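Local coordinates for protein probable arabinosyltransferase B (Mycobacterium tuberculosis H37Rv, PDB 7BVF) that polymerises arabinose into the arabinan of cell-wall arabinogalactan as a membrane-embedded arabinosyltransferase, at residues 77-82 / 202-207; 99-104 / 111-116; 627-632 / 701-706; 632-637 / 674-679; 903-908 / 940-945. All coordinates share one frame; numbering follows the deposited sequence.

Five contacts sample three parts of the chain. Near the N terminus, interaction 1 pairs 77-82 with 202-207 and closes a long loop of the concanavalin-like domain. Interaction 2 (99-104 / 111-116), a tight loop, lies wholly within that span, and the two pack together through Phe-79 on Leu-114 and Val-202 on Leu-99. In the membrane domain, interaction 3 joins 627-632 to 701-706, and interaction 4 (632-637 / 674-679) falls within its loop; both use helix 622-639 and share Leu-632. Interaction 5 follows in series, closing 903-908 on 940-945 in the C-terminal domain, its centre about 60 Å from that of interaction 4.

Interaction 1. Residues 77-82 / 202-207; sequences VDFTAT and VSATID
Val-77 and Thr-205 make the straightest polar link between 77-82 and 202-207: Val-77 N donates to Thr-205 O at 2.7 Å, the N-H pointing at the acceptor at 171°. Further along the pairing, Thr-80 and Ser-203 form an antiparallel hydrogen-bonded pair whose two bonds are both weak. Thr-80 N gives to Ser-203 O at 3.1 Å, the more bent of the two at 122°, and Ser-203 N returns a bond to Thr-80 O at 3.0 Å. The same two carbonyls also receive C-H groups, Phe-79 CA lying 3.5 Å from Ser-203 O and Val-202 CA 3.3 Å from Thr-80 O, so each acceptor is shared between an N-H and a C-H donor.

The side chains sort by sheet face. Phe-79, Ala-81, Val-202 and Ala-204 lie on the buried one, where Val-202 CG1 comes to 3.8 Å from Phe-79 CE1, while Ala-204 CB sits at the edge of the same ring. Phe-79 reaches Val-202 because its CG is anti to the backbone N (chi1 -178°), which lays the ring along the neighbouring strand. Beyond the pair, Val-77 CG2 rests against Asp-207, whose OD1 is taken up by a salt bridge to Arg-209.

Strand 202-214 lies along one side of strand 78-81, and on 78-81 Phe-79 and Ala-81 also make backbone bonds to Ser-152 and Val-150. With one firm bond and two bent ones, the pairing probably depends on apolar packing beneath it as much as on its backbone ladder.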
# COMPACT_ATOMS: atom_id res chain seq x y z
N VAL A 77 21.23 24.72 -25.00
CA VAL A 77 22.18 25.33 -24.07
C VAL A 77 22.03 26.84 -24.05
O VAL A 77 22.01 27.46 -22.98
CB VAL A 77 23.61 24.90 -24.43
CG1 VAL A 77 24.61 25.58 -23.53
CG2 VAL A 77 23.76 23.41 -24.33
N ASP A 78 21.90 27.46 -25.22
CA ASP A 78 21.68 28.88 -25.38
C ASP A 78 20.44 29.12 -26.23
O ASP A 78 19.83 28.19 -26.76
CB ASP A 78 22.89 29.56 -26.04
CG ASP A 78 24.07 29.69 -25.10
OD1 ASP A 78 24.99 30.47 -25.41
OD2 ASP A 78 24.08 29.00 -24.06
N PHE A 79 20.06 30.39 -26.35
CA PHE A 79 19.00 30.79 -27.27
C PHE A 79 19.12 32.29 -27.49
O PHE A 79 19.43 33.02 -26.55
CB PHE A 79 17.62 30.42 -26.73
CG PHE A 79 16.50 30.77 -27.66
CD1 PHE A 79 16.20 29.97 -28.74
CD2 PHE A 79 15.74 31.90 -27.44
CE1 PHE A 79 15.17 30.29 -29.59
CE2 PHE A 79 14.70 32.23 -28.29
CZ PHE A 79 14.42 31.42 -29.37
N THR A 80 18.88 32.74 -28.71
CA THR A 80 19.05 34.16 -29.04
C THR A 80 18.19 34.51 -30.23
O THR A 80 18.29 33.87 -31.28
CB THR A 80 20.52 34.48 -29.34
OG1 THR A 80 21.36 33.87 -28.35
CG2 THR A 80 20.74 35.98 -29.34
N ALA A 81 17.35 35.54 -30.08
CA ALA A 81 16.52 36.05 -31.17
C ALA A 81 16.73 37.55 -31.29
O ALA A 81 16.99 38.23 -30.29
CB ALA A 81 15.05 35.74 -30.93
N THR A 82 16.59 38.07 -32.51
CA THR A 82 16.88 39.48 -32.78
C THR A 82 15.66 40.29 -33.17
O THR A 82 15.43 41.35 -32.58
CB THR A 82 17.96 39.60 -33.87
OG1 THR A 82 19.23 39.21 -33.33
CG2 THR A 82 18.05 41.03 -34.35
N VAL A 202 17.55 33.86 -35.55
CA VAL A 202 17.46 33.00 -34.38
C VAL A 202 18.70 32.12 -34.35
O VAL A 202 19.33 31.85 -35.37
CB VAL A 202 16.17 32.16 -34.40
CG1 VAL A 202 15.97 31.44 -33.08
CG2 VAL A 202 14.99 33.04 -34.69
N SER A 203 19.07 31.67 -33.15
CA SER A 203 20.27 30.84 -33.00
C SER A 203 20.17 30.07 -31.70
O SER A 203 20.11 30.67 -30.62
CB SER A 203 21.52 31.71 -33.02
OG SER A 203 22.68 30.92 -32.81
N ALA A 204 20.17 28.74 -31.79
CA ALA A 204 20.20 27.88 -30.62
C ALA A 204 21.45 27.02 -30.65
O ALA A 204 22.11 26.88 -31.68
CB ALA A 204 18.95 26.99 -30.55
N THR A 205 21.79 26.45 -29.49
CA THR A 205 22.97 25.62 -29.33
C THR A 205 22.54 24.32 -28.68
O THR A 205 22.12 24.30 -27.52
CB THR A 205 24.03 26.33 -28.48
OG1 THR A 205 24.52 27.46 -29.19
CG2 THR A 205 25.17 25.39 -28.18
N ILE A 206 22.63 23.23 -29.43
CA ILE A 206 22.08 21.95 -29.00
C ILE A 206 23.06 21.25 -28.07
O ILE A 206 24.28 21.33 -28.25
CB ILE A 206 21.75 21.08 -30.23
CG1 ILE A 206 21.00 21.91 -31.26
CG2 ILE A 206 20.92 19.89 -29.83
CD1 ILE A 206 20.62 21.15 -32.49
N ASP A 207 22.51 20.57 -27.06
CA ASP A 207 23.31 19.94 -26.01
C ASP A 207 23.73 18.54 -26.46
O ASP A 207 23.16 17.52 -26.07
CB ASP A 207 22.53 19.90 -24.71
CG ASP A 207 23.33 19.32 -23.56
OD1 ASP A 207 24.19 20.03 -23.01
OD2 ASP A 207 23.10 18.14 -23.22

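Interaction 2. Residues 99-104 / 111-116; sequences LGTAPK and LQALFV
A loop of the concanavalin-like domain that doubles back on itself, between helix 85-89 and strand 122-126, brings Lys-104 over Phe-115 and Leu-99 beside Val-116. The lysine makes a cation-pi contact: its NZ stands 4.1 Å from the centroid of the Phe-115 ring and only 5° off the ring normal. Lys-104 CD follows over the same ring, off-centre, and approaches Phe-115 CE1 to 3.8 Å. A bend at chi2 (47°) in an otherwise extended chain folds the lysine over the aromatic group, and Asn-110 OD1, in the short link between the segments, accepts a hydrogen bond from the same NZ. The ammonium is thus shared between an amide oxygen and a ring face.

Phe-115 CB leaves the backbone away from 99-104, yet the ring swings back, chi1 -66° setting CG beside the backbone N. There Phe-115 CE1 meets Ala-102 O at 3.6 Å and Phe-115 CD1 meets Gly-100 CA at 3.9 Å.

The two arms run past each other without forming regular strands. Val-116 N gives a weak bond to Leu-99 O at 3.2 Å, and Gly-100 CA directs a C-H toward Leu-114 O. Each arm is tied outward as well, Gly-100 to Phe-189 and Phe-115 to Thr-126 by backbone bonds, which fits the loop into the surrounding domain.

Leu-99 CB packs on Val-116 CG2 at 3.7 Å, and Ala-102 CB faces Ala-113 CB at 4.1 Å. Past them, Leu-99 touches Ala-81 and Leu-114 touches Phe-79, both on strand 78-81, while Ala-102 rests on Leu-1042 of helix 1040-1043.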
# COMPACT_ATOMS: atom_id res chain seq x y z
N LEU A 99 7.45 35.03 -33.96
CA LEU A 99 8.49 34.07 -33.66
C LEU A 99 8.02 33.17 -32.53
O LEU A 99 7.67 33.66 -31.45
CB LEU A 99 9.79 34.79 -33.28
CG LEU A 99 11.09 34.00 -33.16
CD1 LEU A 99 12.23 34.94 -33.47
CD2 LEU A 99 11.26 33.41 -31.78
N GLY A 100 8.00 31.87 -32.78
CA GLY A 100 7.65 30.90 -31.77
C GLY A 100 8.69 29.79 -31.71
O GLY A 100 9.63 29.75 -32.50
N THR A 101 8.50 28.91 -30.75
CA THR A 101 9.38 27.77 -30.55
C THR A 101 8.65 26.44 -30.69
O THR A 101 9.24 25.48 -31.20
CB THR A 101 10.05 27.88 -29.18
OG1 THR A 101 11.13 28.82 -29.25
CG2 THR A 101 10.58 26.58 -28.73
N ALA A 102 7.39 26.38 -30.29
CA ALA A 102 6.47 25.30 -30.55
C ALA A 102 5.30 25.84 -31.36
O ALA A 102 5.11 27.06 -31.42
CB ALA A 102 5.97 24.70 -29.23
N PRO A 103 4.51 24.99 -32.00
CA PRO A 103 3.34 25.50 -32.72
C PRO A 103 2.33 26.09 -31.76
O PRO A 103 2.16 25.61 -30.64
CB PRO A 103 2.79 24.26 -33.44
CG PRO A 103 3.31 23.12 -32.69
CD PRO A 103 4.65 23.53 -32.17
N LYS A 104 1.67 27.16 -32.21
CA LYS A 104 0.82 27.94 -31.31
C LYS A 104 -0.32 27.11 -30.75
O LYS A 104 -0.80 27.38 -29.64
CB LYS A 104 0.27 29.16 -32.05
CG LYS A 104 -0.39 30.19 -31.15
CD LYS A 104 0.46 30.49 -29.93
CE LYS A 104 -0.23 31.47 -29.01
NZ LYS A 104 0.53 31.70 -27.76
N LEU A 111 2.94 27.35 -22.04
CA LEU A 111 3.94 26.76 -21.16
C LEU A 111 5.04 26.13 -22.00
O LEU A 111 4.84 25.78 -23.16
CB LEU A 111 3.28 25.72 -20.26
CG LEU A 111 4.08 24.98 -19.20
CD1 LEU A 111 5.03 25.91 -18.48
CD2 LEU A 111 3.14 24.33 -18.21
N GLN A 112 6.23 26.03 -21.41
CA GLN A 112 7.38 25.33 -21.99
C GLN A 112 7.65 25.72 -23.44
O GLN A 112 7.96 24.88 -24.28
CB GLN A 112 7.23 23.81 -21.84
CG GLN A 112 6.14 23.14 -22.66
CD GLN A 112 5.61 21.91 -21.99
OE1 GLN A 112 6.06 21.54 -20.91
NE2 GLN A 112 4.64 21.27 -22.61
N ALA A 113 7.59 27.01 -23.73
CA ALA A 113 7.99 27.53 -25.03
C ALA A 113 8.12 29.04 -24.91
O ALA A 113 7.80 29.63 -23.88
CB ALA A 113 7.00 27.14 -26.13
N LEU A 114 8.57 29.67 -25.99
CA LEU A 114 8.84 31.10 -26.02
C LEU A 114 8.11 31.71 -27.20
O LEU A 114 8.18 31.19 -28.31
CB LEU A 114 10.34 31.37 -26.11
CG LEU A 114 10.81 32.82 -26.11
CD1 LEU A 114 12.04 32.94 -25.25
CD2 LEU A 114 11.11 33.28 -27.52
N PHE A 115 7.43 32.83 -26.96
CA PHE A 115 6.67 33.51 -27.99
C PHE A 115 6.95 35.01 -27.95
O PHE A 115 7.27 35.57 -26.90
CB PHE A 115 5.17 33.26 -27.83
CG PHE A 115 4.77 31.83 -28.05
CD1 PHE A 115 4.58 31.34 -29.33
CD2 PHE A 115 4.60 30.98 -26.98
CE1 PHE A 115 4.23 30.03 -29.53
CE2 PHE A 115 4.24 29.67 -27.19
CZ PHE A 115 4.06 29.19 -28.46
N VAL A 116 6.83 35.65 -29.11
CA VAL A 116 7.14 37.06 -29.30
C VAL A 116 5.89 37.77 -29.80
O VAL A 116 5.95 38.61 -30.70
CB VAL A 116 8.33 37.25 -30.25
CG1 VAL A 116 8.88 38.67 -30.16
CG2 VAL A 116 9.43 36.27 -29.92

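Interaction 3. Residues 627-632 / 701-706; sequences AFLAAL and ALTTAP
Leu-629 meets 701-706 with both of its methyl groups. Leu-629 CD2 touches Leu-702 CD1 at 3.6 Å, the two side chains crossing at about a right angle, while Leu-629 CD1 rests against Pro-706 CB at 3.9 Å. One helical turn on, Leu-632 CD1 reaches Pro-706 CB too, at 3.7 Å, and is about as near to Pro-706 CG, these side chains again crossing at about a right angle. Pro-706 CB is therefore gripped by two leucines, and Phe-628 adds a looser touch, as Pro-706 CG lies at the edge of its ring, 4.2 Å from Phe-628 CE2.

The torsions explain how the tips arrive. Leu-629 holds CG anti to the backbone N (chi1 -168°), which carries the branch toward 701-706. Leu-702 instead places CG between the backbone N and carbonyl carbon (chi1 63°), bringing back toward the helix a side chain whose CB does not point there.

A second shell shapes the link. Thr-704 OG1 donates to Ala-701 O at 2.7 Å, tying it back to the end of helix 697-701, and Thr-703 OG1 bonds to Ile-699 O within that helix. All the contacts across the interface itself are apolar.

Segment 701-706 links helix 697-701 to helix 706-727. It packs on the predicted transmembrane helix 622-639, which also packs on helix 537-559 through Phe-628 and Leu-632 and on helix 668-687 through Ala-630.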
# COMPACT_ATOMS: atom_id res chain seq x y z
N ALA A 627 8.13 -32.53 10.77
CA ALA A 627 8.02 -31.07 10.86
C ALA A 627 8.54 -30.40 9.60
O ALA A 627 7.94 -29.43 9.12
CB ALA A 627 8.78 -30.57 12.09
N PHE A 628 9.64 -30.90 9.04
CA PHE A 628 10.13 -30.34 7.78
C PHE A 628 9.15 -30.56 6.65
O PHE A 628 8.93 -29.67 5.81
CB PHE A 628 11.50 -30.93 7.43
CG PHE A 628 12.09 -30.36 6.17
CD1 PHE A 628 12.60 -29.08 6.15
CD2 PHE A 628 12.12 -31.11 5.01
CE1 PHE A 628 13.14 -28.56 5.00
CE2 PHE A 628 12.66 -30.59 3.85
CZ PHE A 628 13.17 -29.31 3.85
N LEU A 629 8.53 -31.74 6.59
CA LEU A 629 7.53 -32.00 5.56
C LEU A 629 6.33 -31.07 5.70
O LEU A 629 5.80 -30.56 4.70
CB LEU A 629 7.09 -33.46 5.63
CG LEU A 629 6.26 -33.99 4.47
CD1 LEU A 629 7.07 -33.98 3.19
CD2 LEU A 629 5.77 -35.38 4.78
N ALA A 630 5.88 -30.83 6.93
CA ALA A 630 4.77 -29.91 7.15
C ALA A 630 5.15 -28.49 6.75
O ALA A 630 4.32 -27.74 6.22
CB ALA A 630 4.33 -29.95 8.61
N ALA A 631 6.41 -28.09 6.98
CA ALA A 631 6.86 -26.78 6.54
C ALA A 631 6.84 -26.67 5.02
O ALA A 631 6.48 -25.63 4.47
CB ALA A 631 8.25 -26.49 7.09
N LEU A 632 7.24 -27.74 4.33
CA LEU A 632 7.17 -27.75 2.87
C LEU A 632 5.73 -27.59 2.39
O LEU A 632 5.47 -26.85 1.44
CB LEU A 632 7.77 -29.04 2.32
CG LEU A 632 9.19 -28.97 1.76
CD1 LEU A 632 9.67 -30.35 1.40
CD2 LEU A 632 9.23 -28.07 0.55
N ALA A 701 9.92 -43.77 3.69
CA ALA A 701 10.03 -43.59 2.25
C ALA A 701 9.62 -42.18 1.85
O ALA A 701 10.33 -41.51 1.09
CB ALA A 701 9.17 -44.62 1.53
N LEU A 702 8.48 -41.70 2.35
CA LEU A 702 7.99 -40.40 1.92
C LEU A 702 8.75 -39.23 2.53
O LEU A 702 8.34 -38.08 2.34
CB LEU A 702 6.49 -40.27 2.22
CG LEU A 702 5.95 -40.31 3.65
CD1 LEU A 702 5.88 -38.93 4.24
CD2 LEU A 702 4.57 -40.94 3.65
N THR A 703 9.85 -39.48 3.25
CA THR A 703 10.67 -38.41 3.81
C THR A 703 12.14 -38.55 3.43
O THR A 703 13.01 -38.02 4.12
CB THR A 703 10.53 -38.35 5.33
OG1 THR A 703 10.77 -39.65 5.88
CG2 THR A 703 9.14 -37.89 5.72
N THR A 704 12.44 -39.26 2.34
CA THR A 704 13.81 -39.39 1.86
C THR A 704 14.21 -38.26 0.92
O THR A 704 15.36 -37.81 0.95
CB THR A 704 14.02 -40.73 1.16
OG1 THR A 704 12.89 -41.01 0.32
CG2 THR A 704 14.18 -41.85 2.17
N ALA A 705 13.28 -37.79 0.09
CA ALA A 705 13.57 -36.71 -0.85
C ALA A 705 12.30 -35.98 -1.23
O ALA A 705 11.71 -36.27 -2.27
CB ALA A 705 14.25 -37.27 -2.10
N PRO A 706 11.83 -35.03 -0.41
CA PRO A 706 10.61 -34.29 -0.76
C PRO A 706 10.86 -33.07 -1.63
O PRO A 706 10.00 -32.67 -2.42
CB PRO A 706 10.04 -33.90 0.61
CG PRO A 706 11.23 -33.80 1.49
CD PRO A 706 12.30 -34.72 0.95

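Interaction 4. Residues 632-637 / 674-679; sequences LFFLLA and ALFAIA
Phe-633 and Phe-634 meet Phe-676 between helical segments 632-637 and 674-679, whose axes approach to 8.3 Å and run nearly antiparallel. The aromatic pair comes first: Phe-634 turns its ring edge to the face of Phe-676, a T-shaped arrangement with centroids 5.4 Å apart and planes at 62°. The two side chains lie alongside one another and point the same way.

CH-pi contacts supplement it. Leu-675 CB stands over the Phe-633 ring, 4.2 Å from its centroid and 7° off the normal, and Phe-634 CB lies above the Phe-676 ring.

Plain apolar packing completes the set. Phe-633 CB abuts Phe-676 CB at 3.7 Å, where the backbones also come nearest, and Ala-679 CB reaches the edge of the Phe-633 ring, 4.1 Å from Phe-633 CD2. With CG beside the backbone N (chi1 -80°), Phe-633 turns its ring so that Leu-675 lies over a face and Ala-679 at the edge.

The side chain of Phe-676 lies about 4 Å from a bound cardiolipin and meets the ring of Phe-673. Built from rings and aliphatic carbons, the contact suits a predicted transmembrane helix pair whose cohesion comes from dispersion and weak ring electrostatics.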
# COMPACT_ATOMS: atom_id res chain seq x y z
N LEU A 632 7.24 -27.74 4.33
CA LEU A 632 7.17 -27.75 2.87
C LEU A 632 5.73 -27.59 2.39
O LEU A 632 5.47 -26.85 1.44
CB LEU A 632 7.77 -29.04 2.32
CG LEU A 632 9.19 -28.97 1.76
CD1 LEU A 632 9.67 -30.35 1.40
CD2 LEU A 632 9.23 -28.07 0.55
N PHE A 633 4.80 -28.30 3.02
CA PHE A 633 3.40 -28.19 2.62
C PHE A 633 2.85 -26.79 2.87
O PHE A 633 2.08 -26.26 2.06
CB PHE A 633 2.55 -29.23 3.35
CG PHE A 633 2.62 -30.60 2.75
CD1 PHE A 633 2.70 -30.76 1.39
CD2 PHE A 633 2.61 -31.72 3.56
CE1 PHE A 633 2.77 -32.02 0.83
CE2 PHE A 633 2.68 -32.97 3.01
CZ PHE A 633 2.76 -33.12 1.65
N PHE A 634 3.24 -26.17 3.99
CA PHE A 634 2.83 -24.79 4.25
C PHE A 634 3.39 -23.84 3.20
O PHE A 634 2.68 -22.93 2.74
CB PHE A 634 3.30 -24.37 5.65
CG PHE A 634 2.89 -22.99 6.04
CD1 PHE A 634 1.65 -22.74 6.60
CD2 PHE A 634 3.75 -21.92 5.86
CE1 PHE A 634 1.28 -21.47 6.96
CE2 PHE A 634 3.38 -20.65 6.22
CZ PHE A 634 2.15 -20.42 6.77
N LEU A 635 4.65 -24.03 2.82
CA LEU A 635 5.24 -23.19 1.78
C LEU A 635 4.51 -23.35 0.46
O LEU A 635 4.28 -22.36 -0.25
CB LEU A 635 6.72 -23.54 1.63
CG LEU A 635 7.55 -22.96 0.49
CD1 LEU A 635 8.92 -22.62 1.02
CD2 LEU A 635 7.68 -23.94 -0.66
N LEU A 636 4.12 -24.57 0.11
CA LEU A 636 3.35 -24.79 -1.12
C LEU A 636 1.99 -24.10 -1.05
O LEU A 636 1.56 -23.47 -2.02
CB LEU A 636 3.18 -26.28 -1.38
CG LEU A 636 4.24 -26.98 -2.20
CD1 LEU A 636 3.87 -28.43 -2.39
CD2 LEU A 636 4.39 -26.30 -3.53
N ALA A 637 1.30 -24.23 0.08
CA ALA A 637 0.01 -23.57 0.24
C ALA A 637 0.13 -22.06 0.13
O ALA A 637 -0.78 -21.41 -0.38
CB ALA A 637 -0.61 -23.95 1.58
N ALA A 674 -4.82 -28.29 3.89
CA ALA A 674 -5.31 -29.52 4.52
C ALA A 674 -4.18 -30.53 4.67
O ALA A 674 -4.06 -31.18 5.72
CB ALA A 674 -6.45 -30.10 3.70
N LEU A 675 -3.35 -30.68 3.64
CA LEU A 675 -2.21 -31.59 3.74
C LEU A 675 -1.24 -31.15 4.83
O LEU A 675 -0.72 -31.98 5.58
CB LEU A 675 -1.49 -31.68 2.39
CG LEU A 675 -2.24 -32.37 1.25
CD1 LEU A 675 -1.43 -32.30 -0.03
CD2 LEU A 675 -2.54 -33.81 1.61
N PHE A 676 -0.98 -29.84 4.92
CA PHE A 676 -0.12 -29.32 5.97
C PHE A 676 -0.70 -29.60 7.35
O PHE A 676 0.03 -29.94 8.28
CB PHE A 676 0.10 -27.82 5.79
CG PHE A 676 0.35 -27.08 7.07
CD1 PHE A 676 1.57 -27.16 7.71
CD2 PHE A 676 -0.64 -26.31 7.64
CE1 PHE A 676 1.80 -26.48 8.89
CE2 PHE A 676 -0.42 -25.62 8.82
CZ PHE A 676 0.80 -25.71 9.44
N ALA A 677 -2.02 -29.44 7.50
CA ALA A 677 -2.66 -29.71 8.78
C ALA A 677 -2.52 -31.17 9.17
O ALA A 677 -2.26 -31.48 10.33
CB ALA A 677 -4.13 -29.29 8.73
N ILE A 678 -2.69 -32.08 8.21
CA ILE A 678 -2.55 -33.50 8.52
C ILE A 678 -1.11 -33.83 8.91
O ILE A 678 -0.86 -34.56 9.88
CB ILE A 678 -3.02 -34.35 7.33
CG1 ILE A 678 -4.51 -34.16 7.10
CG2 ILE A 678 -2.71 -35.82 7.57
CD1 ILE A 678 -5.02 -34.81 5.83
N ALA A 679 -0.13 -33.30 8.17
CA ALA A 679 1.27 -33.59 8.49
C ALA A 679 1.66 -32.99 9.84
O ALA A 679 2.41 -33.61 10.60
CB ALA A 679 2.18 -33.07 7.38

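Interaction 5. Residues 903-908 / 940-945; sequences AMPGPG and PADAVA
Ala-903 bonds to 940-945 through both its backbone groups. Ala-903 N donates to Ala-945 O at 3.2 Å, and Ala-903 O accepts from Val-944 N at 3.1 Å with an N-H...O angle of 150°. Ala-943 CA brings a C-H to the same Ala-903 oxygen, which thus has two donors from consecutive residues.

Next comes Asp-942, beside whose backbone oxygen the side chains of Met-904 and Pro-905 pack. Its carboxylate is turned to the same proline, Asp-942 OD1 lying 3.5 Å from Pro-905 CD; the group is brought round to this side by a chi1 of 59°, with CG between the backbone N and the carbonyl carbon.

The contact stands where two strands of a branched antiparallel sheet meet their loops, near the end of strand 901-903 and the start of strand 945-950. Strand 945-950 pairs also with 858-859 and 863-864 in this C-terminal domain, and Trp-862 in the loop between those two packs on Ala-903 and Ala-945.

Farther out the packing is apolar. Met-904 leaves its CB pointing largely away from 940-945, but bends at chi2 (-81°) and chi3 curl the chain back, so that Met-904 CE touches Pro-940 CB at 3.8 Å, the two side chains crossing at about a right angle. Val-944 CG2 covers the other proline, 3.5 Å from Pro-905 CD and about as close to Pro-905 N. Ala-913, in a loop, also touches the Met-904 side chain.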
# COMPACT_ATOMS: atom_id res chain seq x y z
N ALA A 903 -31.81 -13.00 -38.76
CA ALA A 903 -32.92 -13.64 -39.43
C ALA A 903 -32.41 -14.55 -40.53
O ALA A 903 -31.28 -14.42 -41.01
CB ALA A 903 -33.88 -12.61 -40.03
N MET A 904 -33.27 -15.48 -40.94
CA MET A 904 -32.97 -16.47 -41.96
C MET A 904 -33.96 -16.33 -43.12
O MET A 904 -35.06 -15.81 -42.94
CB MET A 904 -33.04 -17.89 -41.38
CG MET A 904 -32.21 -18.08 -40.13
SD MET A 904 -30.47 -18.37 -40.48
CE MET A 904 -30.54 -20.04 -41.13
N PRO A 905 -33.59 -16.78 -44.32
CA PRO A 905 -34.47 -16.57 -45.48
C PRO A 905 -35.76 -17.36 -45.35
O PRO A 905 -35.77 -18.50 -44.88
CB PRO A 905 -33.62 -17.06 -46.66
CG PRO A 905 -32.71 -18.06 -46.06
CD PRO A 905 -32.38 -17.54 -44.69
N GLY A 906 -36.85 -16.74 -45.78
CA GLY A 906 -38.16 -17.35 -45.68
C GLY A 906 -39.13 -16.84 -46.71
O GLY A 906 -38.75 -16.34 -47.77
N PRO A 907 -40.43 -16.96 -46.42
CA PRO A 907 -41.45 -16.54 -47.39
C PRO A 907 -41.46 -15.05 -47.67
O PRO A 907 -42.05 -14.63 -48.67
CB PRO A 907 -42.77 -16.99 -46.74
CG PRO A 907 -42.37 -18.02 -45.73
CD PRO A 907 -41.03 -17.60 -45.23
N GLY A 908 -40.83 -14.23 -46.82
CA GLY A 908 -40.84 -12.80 -47.04
C GLY A 908 -41.17 -11.98 -45.81
O GLY A 908 -41.43 -10.77 -45.92
N PRO A 940 -25.55 -18.73 -38.49
CA PRO A 940 -25.56 -19.72 -39.57
C PRO A 940 -25.03 -19.21 -40.90
O PRO A 940 -24.75 -18.02 -41.06
CB PRO A 940 -27.04 -20.09 -39.68
CG PRO A 940 -27.57 -19.87 -38.32
CD PRO A 940 -26.84 -18.67 -37.80
N ALA A 941 -24.87 -20.12 -41.87
CA ALA A 941 -24.29 -19.73 -43.15
C ALA A 941 -25.24 -18.85 -43.95
O ALA A 941 -24.82 -17.82 -44.49
CB ALA A 941 -23.92 -20.98 -43.95
N ASP A 942 -26.51 -19.23 -44.04
CA ASP A 942 -27.50 -18.49 -44.81
C ASP A 942 -28.30 -17.59 -43.87
O ASP A 942 -29.43 -17.89 -43.50
CB ASP A 942 -28.40 -19.46 -45.60
CG ASP A 942 -29.14 -20.43 -44.71
OD1 ASP A 942 -30.39 -20.41 -44.71
OD2 ASP A 942 -28.48 -21.22 -44.00
N ALA A 943 -27.68 -16.48 -43.47
CA ALA A 943 -28.34 -15.45 -42.69
C ALA A 943 -28.52 -14.22 -43.56
O ALA A 943 -27.55 -13.74 -44.17
CB ALA A 943 -27.53 -15.11 -41.43
N VAL A 944 -29.74 -13.71 -43.64
CA VAL A 944 -30.05 -12.64 -44.58
C VAL A 944 -29.82 -11.27 -43.97
O VAL A 944 -29.27 -10.39 -44.63
CB VAL A 944 -31.50 -12.79 -45.09
CG1 VAL A 944 -31.78 -11.78 -46.17
CG2 VAL A 944 -31.72 -14.18 -45.61
N ALA A 945 -30.23 -11.05 -42.73
CA ALA A 945 -30.21 -9.71 -42.15
C ALA A 945 -29.88 -9.80 -40.67
O ALA A 945 -29.81 -10.88 -40.09
CB ALA A 945 -31.55 -9.01 -42.35